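Local structure of uncharacterized protein (Staphylococcus aureus subsp. aureus Mu50, 4QXZ) at residues 67-70 with 71-75; 146-149 with 150-154. The protein is of unknown function, but builds a beta-barrel core resembling type VI secretion system proteins and carries a two-helix pair beside it. All coordinates share one frame; numbering follows the deposited sequence.

Contact 1: 67-70 with 71-75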
loop_
_atom_site.group_PDB
_atom_site.type_symbol
_atom_site.label_atom_id
_atom_site.label_comp_id
_atom_site.label_asym_id
_atom_site.label_seq_id
_atom_site.Cartn_x
_atom_site.Cartn_y
_atom_site.Cartn_z
ATOM N N GLU A 67 -20.556 -13.127 1.823
ATOM C CA GLU A 67 -21.122 -14.065 0.874
ATOM C C GLU A 67 -20.204 -15.270 0.621
ATOM O O GLU A 67 -20.674 -16.390 0.458
ATOM C CB GLU A 67 -21.410 -13.320 -0.430
ATOM C CG GLU A 67 -22.044 -14.156 -1.530
ATOM C CD GLU A 67 -22.697 -13.301 -2.593
ATOM O OE1 GLU A 67 -22.589 -13.669 -3.780
ATOM O OE2 GLU A 67 -23.318 -12.269 -2.240
ATOM N N HIS A 68 -18.894 -15.027 0.637
ATOM C CA HIS A 68 -17.899 -16.027 0.251
ATOM C C HIS A 68 -17.226 -16.690 1.477
ATOM O O HIS A 68 -16.144 -17.284 1.385
ATOM C CB HIS A 68 -16.870 -15.363 -0.697
ATOM C CG HIS A 68 -17.485 -14.474 -1.744
ATOM N ND1 HIS A 68 -17.557 -13.104 -1.607
ATOM C CD2 HIS A 68 -18.067 -14.759 -2.935
ATOM C CE1 HIS A 68 -18.142 -12.580 -2.673
ATOM N NE2 HIS A 68 -18.463 -13.563 -3.494
ATOM N N TYR A 69 -17.880 -16.603 2.630
ATOM C CA TYR A 69 -17.305 -17.143 3.842
ATOM C C TYR A 69 -17.064 -18.650 3.760
ATOM O O TYR A 69 -16.039 -19.122 4.238
ATOM C CB TYR A 69 -18.175 -16.817 5.049
ATOM C CG TYR A 69 -17.609 -17.415 6.303
ATOM C CD1 TYR A 69 -16.576 -16.784 6.980
ATOM C CD2 TYR A 69 -18.061 -18.643 6.787
ATOM C CE1 TYR A 69 -16.028 -17.333 8.128
ATOM C CE2 TYR A 69 -17.517 -19.206 7.932
ATOM C CZ TYR A 69 -16.499 -18.544 8.601
ATOM O OH TYR A 69 -15.930 -19.077 9.736
ATOM N N GLU A 70 -17.974 -19.406 3.148
ATOM C CA GLU A 70 -17.839 -20.880 3.130
ATOM C C GLU A 70 -16.706 -21.321 2.215
ATOM O O GLU A 70 -15.902 -22.189 2.576
ATOM C CB GLU A 70 -19.128 -21.598 2.693
ATOM C CG GLU A 70 -20.431 -21.022 3.231
ATOM C CD GLU A 70 -20.461 -20.885 4.740
ATOM O OE1 GLU A 70 -19.945 -21.798 5.426
ATOM O OE2 GLU A 70 -21.015 -19.866 5.229
ATOM N N THR A 71 -16.651 -20.730 1.024
ATOM C CA THR A 71 -15.596 -21.056 0.068
ATOM C C THR A 71 -14.240 -20.942 0.784
ATOM O O THR A 71 -13.470 -21.906 0.829
ATOM C CB THR A 71 -15.669 -20.166 -1.212
ATOM O OG1 THR A 71 -16.919 -20.374 -1.875
ATOM C CG2 THR A 71 -14.573 -20.514 -2.206
ATOM N N PHE A 72 -13.986 -19.791 1.403
ATOM C CA PHE A 72 -12.674 -19.527 1.992
ATOM C C PHE A 72 -12.407 -20.293 3.277
ATOM O O PHE A 72 -11.246 -20.601 3.589
ATOM C CB PHE A 72 -12.458 -18.023 2.182
ATOM C CG PHE A 72 -12.205 -17.303 0.889
ATOM C CD1 PHE A 72 -13.238 -16.742 0.179
ATOM C CD2 PHE A 72 -10.932 -17.252 0.358
ATOM C CE1 PHE A 72 -13.015 -16.103 -1.020
ATOM C CE2 PHE A 72 -10.694 -16.620 -0.841
ATOM C CZ PHE A 72 -11.742 -16.044 -1.536
ATOM N N LYS A 73 -13.477 -20.604 4.009
ATOM C CA LYS A 73 -13.382 -21.449 5.191
ATOM C C LYS A 73 -12.953 -22.838 4.755
ATOM O O LYS A 73 -12.063 -23.426 5.362
ATOM C CB LYS A 73 -14.717 -21.498 5.951
ATOM C CG LYS A 73 -14.654 -22.156 7.326
ATOM C CD LYS A 73 -13.761 -21.376 8.283
ATOM C CE LYS A 73 -13.760 -21.950 9.692
ATOM N NZ LYS A 73 -13.149 -23.305 9.719
ATOM N N GLU A 74 -13.557 -23.351 3.685
ATOM C CA GLU A 74 -13.148 -24.654 3.151
ATOM C C GLU A 74 -11.724 -24.644 2.575
ATOM O O GLU A 74 -11.050 -25.671 2.637
ATOM C CB GLU A 74 -14.127 -25.175 2.093
ATOM C CG GLU A 74 -13.772 -26.581 1.602
ATOM C CD GLU A 74 -14.752 -27.152 0.587
ATOM O OE1 GLU A 74 -15.388 -26.359 -0.150
ATOM O OE2 GLU A 74 -14.872 -28.403 0.524
ATOM N N TYR A 75 -11.281 -23.523 1.994
ATOM C CA TYR A 75 -9.893 -23.412 1.518
ATOM C C TYR A 75 -8.912 -23.493 2.672
ATOM O O TYR A 75 -7.855 -24.121 2.565
ATOM C CB TYR A 75 -9.645 -22.096 0.751
ATOM C CG TYR A 75 -10.281 -22.016 -0.627
ATOM C CD1 TYR A 75 -10.460 -23.162 -1.404
ATOM C CD2 TYR A 75 -10.684 -20.797 -1.158
ATOM C CE1 TYR A 75 -11.022 -23.103 -2.657
ATOM C CE2 TYR A 75 -11.235 -20.727 -2.425
ATOM C CZ TYR A 75 -11.404 -21.893 -3.161
ATOM O OH TYR A 75 -11.969 -21.885 -4.408
#

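Contact 2: 146-149 with 150-154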
loop_
_atom_site.group_PDB
_atom_site.type_symbol
_atom_site.label_atom_id
_atom_site.label_comp_id
_atom_site.label_asym_id
_atom_site.label_seq_id
_atom_site.Cartn_x
_atom_site.Cartn_y
_atom_site.Cartn_z
ATOM N N LYS A 146 -9.209 -24.032 -29.531
ATOM C CA LYS A 146 -9.101 -22.572 -29.621
ATOM C C LYS A 146 -9.743 -21.872 -28.419
ATOM O O LYS A 146 -9.243 -20.842 -27.945
ATOM C CB LYS A 146 -9.768 -22.039 -30.889
ATOM C CG LYS A 146 -9.033 -22.344 -32.179
ATOM C CD LYS A 146 -9.981 -22.763 -33.305
ATOM C CE LYS A 146 -10.378 -21.618 -34.207
ATOM N NZ LYS A 146 -11.046 -22.082 -35.458
ATOM N N LYS A 147 -10.856 -22.424 -27.951
ATOM C CA LYS A 147 -11.622 -21.822 -26.866
ATOM C C LYS A 147 -10.810 -21.859 -25.585
ATOM O O LYS A 147 -10.616 -20.828 -24.940
ATOM C CB LYS A 147 -12.937 -22.564 -26.636
ATOM C CG LYS A 147 -13.776 -21.941 -25.529
ATOM C CD LYS A 147 -14.994 -22.767 -25.145
ATOM C CE LYS A 147 -15.971 -21.888 -24.374
ATOM N NZ LYS A 147 -16.801 -22.605 -23.369
ATOM N N SER A 148 -10.354 -23.056 -25.225
ATOM C CA SER A 148 -9.565 -23.246 -24.033
ATOM C C SER A 148 -8.212 -22.521 -24.124
ATOM O O SER A 148 -7.777 -21.894 -23.181
ATOM C CB SER A 148 -9.347 -24.737 -23.779
ATOM O OG SER A 148 -10.493 -25.318 -23.199
ATOM N N PHE A 149 -7.550 -22.618 -25.257
ATOM C CA PHE A 149 -6.235 -22.008 -25.393
ATOM C C PHE A 149 -6.289 -20.507 -25.166
ATOM O O PHE A 149 -5.430 -19.947 -24.505
ATOM C CB PHE A 149 -5.667 -22.274 -26.776
ATOM C CG PHE A 149 -4.281 -21.716 -26.990
ATOM C CD1 PHE A 149 -3.174 -22.371 -26.484
ATOM C CD2 PHE A 149 -4.084 -20.557 -27.739
ATOM C CE1 PHE A 149 -1.897 -21.875 -26.694
ATOM C CE2 PHE A 149 -2.816 -20.062 -27.961
ATOM C CZ PHE A 149 -1.726 -20.715 -27.430
ATOM N N ASN A 150 -7.265 -19.867 -25.732
ATOM C CA ASN A 150 -7.400 -18.458 -25.581
ATOM C C ASN A 150 -7.710 -18.005 -24.183
ATOM O O ASN A 150 -7.182 -17.021 -23.744
ATOM C CB ASN A 150 -8.430 -17.946 -26.543
ATOM C CG ASN A 150 -8.039 -18.144 -27.976
ATOM O OD1 ASN A 150 -6.974 -18.604 -28.285
ATOM N ND2 ASN A 150 -8.919 -17.799 -28.855
ATOM N N ARG A 151 -8.589 -18.707 -23.500
ATOM C CA ARG A 151 -8.897 -18.400 -22.135
ATOM C C ARG A 151 -7.737 -18.640 -21.222
ATOM O O ARG A 151 -7.407 -17.832 -20.415
ATOM C CB ARG A 151 -10.100 -19.206 -21.688
ATOM C CG ARG A 151 -10.585 -18.895 -20.303
ATOM C CD ARG A 151 -11.717 -19.775 -19.834
ATOM N NE ARG A 151 -11.329 -21.175 -19.717
ATOM C CZ ARG A 151 -11.593 -22.166 -20.560
ATOM N NH1 ARG A 151 -12.251 -21.992 -21.681
ATOM N NH2 ARG A 151 -11.166 -23.376 -20.264
ATOM N N MET A 152 -7.096 -19.766 -21.397
ATOM C CA MET A 152 -5.954 -20.088 -20.628
ATOM C C MET A 152 -4.795 -19.167 -20.938
ATOM O O MET A 152 -4.005 -18.907 -20.079
ATOM C CB MET A 152 -5.605 -21.542 -20.758
ATOM C CG MET A 152 -6.718 -22.450 -20.283
ATOM S SD MET A 152 -6.458 -24.183 -20.385
ATOM C CE MET A 152 -8.067 -24.556 -20.540
ATOM N N MET A 153 -4.649 -18.697 -22.162
ATOM C CA MET A 153 -3.559 -17.781 -22.385
ATOM C C MET A 153 -3.665 -16.500 -21.589
ATOM O O MET A 153 -2.675 -15.927 -21.258
ATOM C CB MET A 153 -3.288 -17.494 -23.850
ATOM C CG MET A 153 -2.393 -18.517 -24.556
ATOM S SD MET A 153 -0.752 -18.837 -24.085
ATOM C CE MET A 153 -0.032 -17.449 -24.748
ATOM N N GLN A 154 -4.850 -15.977 -21.392
ATOM C CA GLN A 154 -5.004 -14.868 -20.493
ATOM C C GLN A 154 -4.884 -15.103 -18.993
ATOM O O GLN A 154 -4.224 -14.370 -18.317
ATOM C CB GLN A 154 -6.315 -14.208 -20.780
ATOM C CG GLN A 154 -6.353 -13.513 -22.100
ATOM C CD GLN A 154 -5.232 -12.533 -22.256
ATOM O OE1 GLN A 154 -5.004 -11.689 -21.426
ATOM N NE2 GLN A 154 -4.533 -12.650 -23.319
#

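Contact 1: 67-70 with 71-75
T71 enters this first turn of a helix through its CB, which lies 3.9 Å from the backbone O of H68, the residue at the N-cap position. One residue on, F72 shows how a helix start can be tied to the core beneath it. Its amide N gives a weak hydrogen bond to H68 O at 3.3 Å, and the same oxygen lies in the plane of the F72 ring, at its edge, 3.2 Å from F72 CD1. With CG set beside the backbone N (chi1 -73°), the ring is carried back along the helix, and F72 CE1 comes within 3.9 Å of H68 CB. Y41 meets both the H68 and F72 rings edge-to-face, while F72 also packs on I114 and F116 of strand 111-121. The turn opens the short helix 69-77, which follows strand 57-65 and precedes strand 82-88 in the chain and packs on strands 96-107 and 111-121 of the beta-barrel core. K73 follows, its N bonded to Y69 O at 3.0 Å. Y69 and K73 run side by side in the same direction, both with CG anti to the backbone N (chi1 178° and -170°). K73 CB sits over one ring face, displaced toward the rim, and the aliphatic chain continues past the phenol so that K73 CD reaches Y69 OH at 3.5 Å. The ammonium group turns elsewhere, to a salt bridge with D77. At E74 the amide N makes a fairly straight bond to E70 O, 2.8 Å long, and E74 CB lies 3.5 Å from that same oxygen.

Contact 2: 146-149 with 150-154
The F149 ring receives M153 CG over one face, 3.8 Å from the ring centroid and displaced toward the rim, while N150 OD1 approaches the ring edge near its plane. The first of these is a CH-pi contact. M153 SD, obliquely placed at 4.5 Å from the same centroid, adds a Met-aromatic contact, here in its i to i+4 form along helix 142-155, one member of the protein's two-helix pair. F149 has CG anti to the backbone N (chi1 -178°), and the bend of M153 at chi2 (-62°) brings its sulfur toward F149 CZ and CE1. The two side chains point the same way, and both touch L131 of the partner helix 127-137. N150 instead crosses F149 at about a right angle, its amide plane turned 63° from the ring, and OD1 stands 3.5 Å from F149 CD2.

The R151 guanidinium is a third flat group. S148 OG and K147 O lie oblique to it, and S148 OG is 3.6 Å from R151 NH2, whose hydrogen bond goes to H35 O in a loop. K147 lays its extended chain across R151, CG being its nearest approach to NH1; the like charges of K147 NZ and R151 NH1 remain 4.9 Å apart.

In the backbone, the i to i+4 bonds run from K146 O with N150 N to F149 O with M153 N. N150 N stands above the carbonyl plane of K146, whereas M152 N meets S148 O, at 2.9 Å, nearly along the C=O axis. M152, extended beyond CG, runs alongside S148 and ends with CE 3.5 Å from S148 CB.

Overall arrangement
From the N terminus, the chain first lays down strands 23-32, 38-41, 45-51 and 57-65. Contact 1 then closes the opening turn of helix 69-77, in the connection leading to strand 82-88; side chains of the same residues pack on strands 96-107 and 111-121. The last three strands of the curled antiparallel sheet follow before the chain leaves it for helices 127-137 and 142-155. Contact 2 closes turns within the second of these, and its residues also touch the partner helix and the loop around H35 and R37. The contacts come in series, neither nesting nor crossing; the centres of contact 1 and contact 2 lie about 28 Å apart, and the nearest atoms of contact 1 and contact 2 about 15 Å.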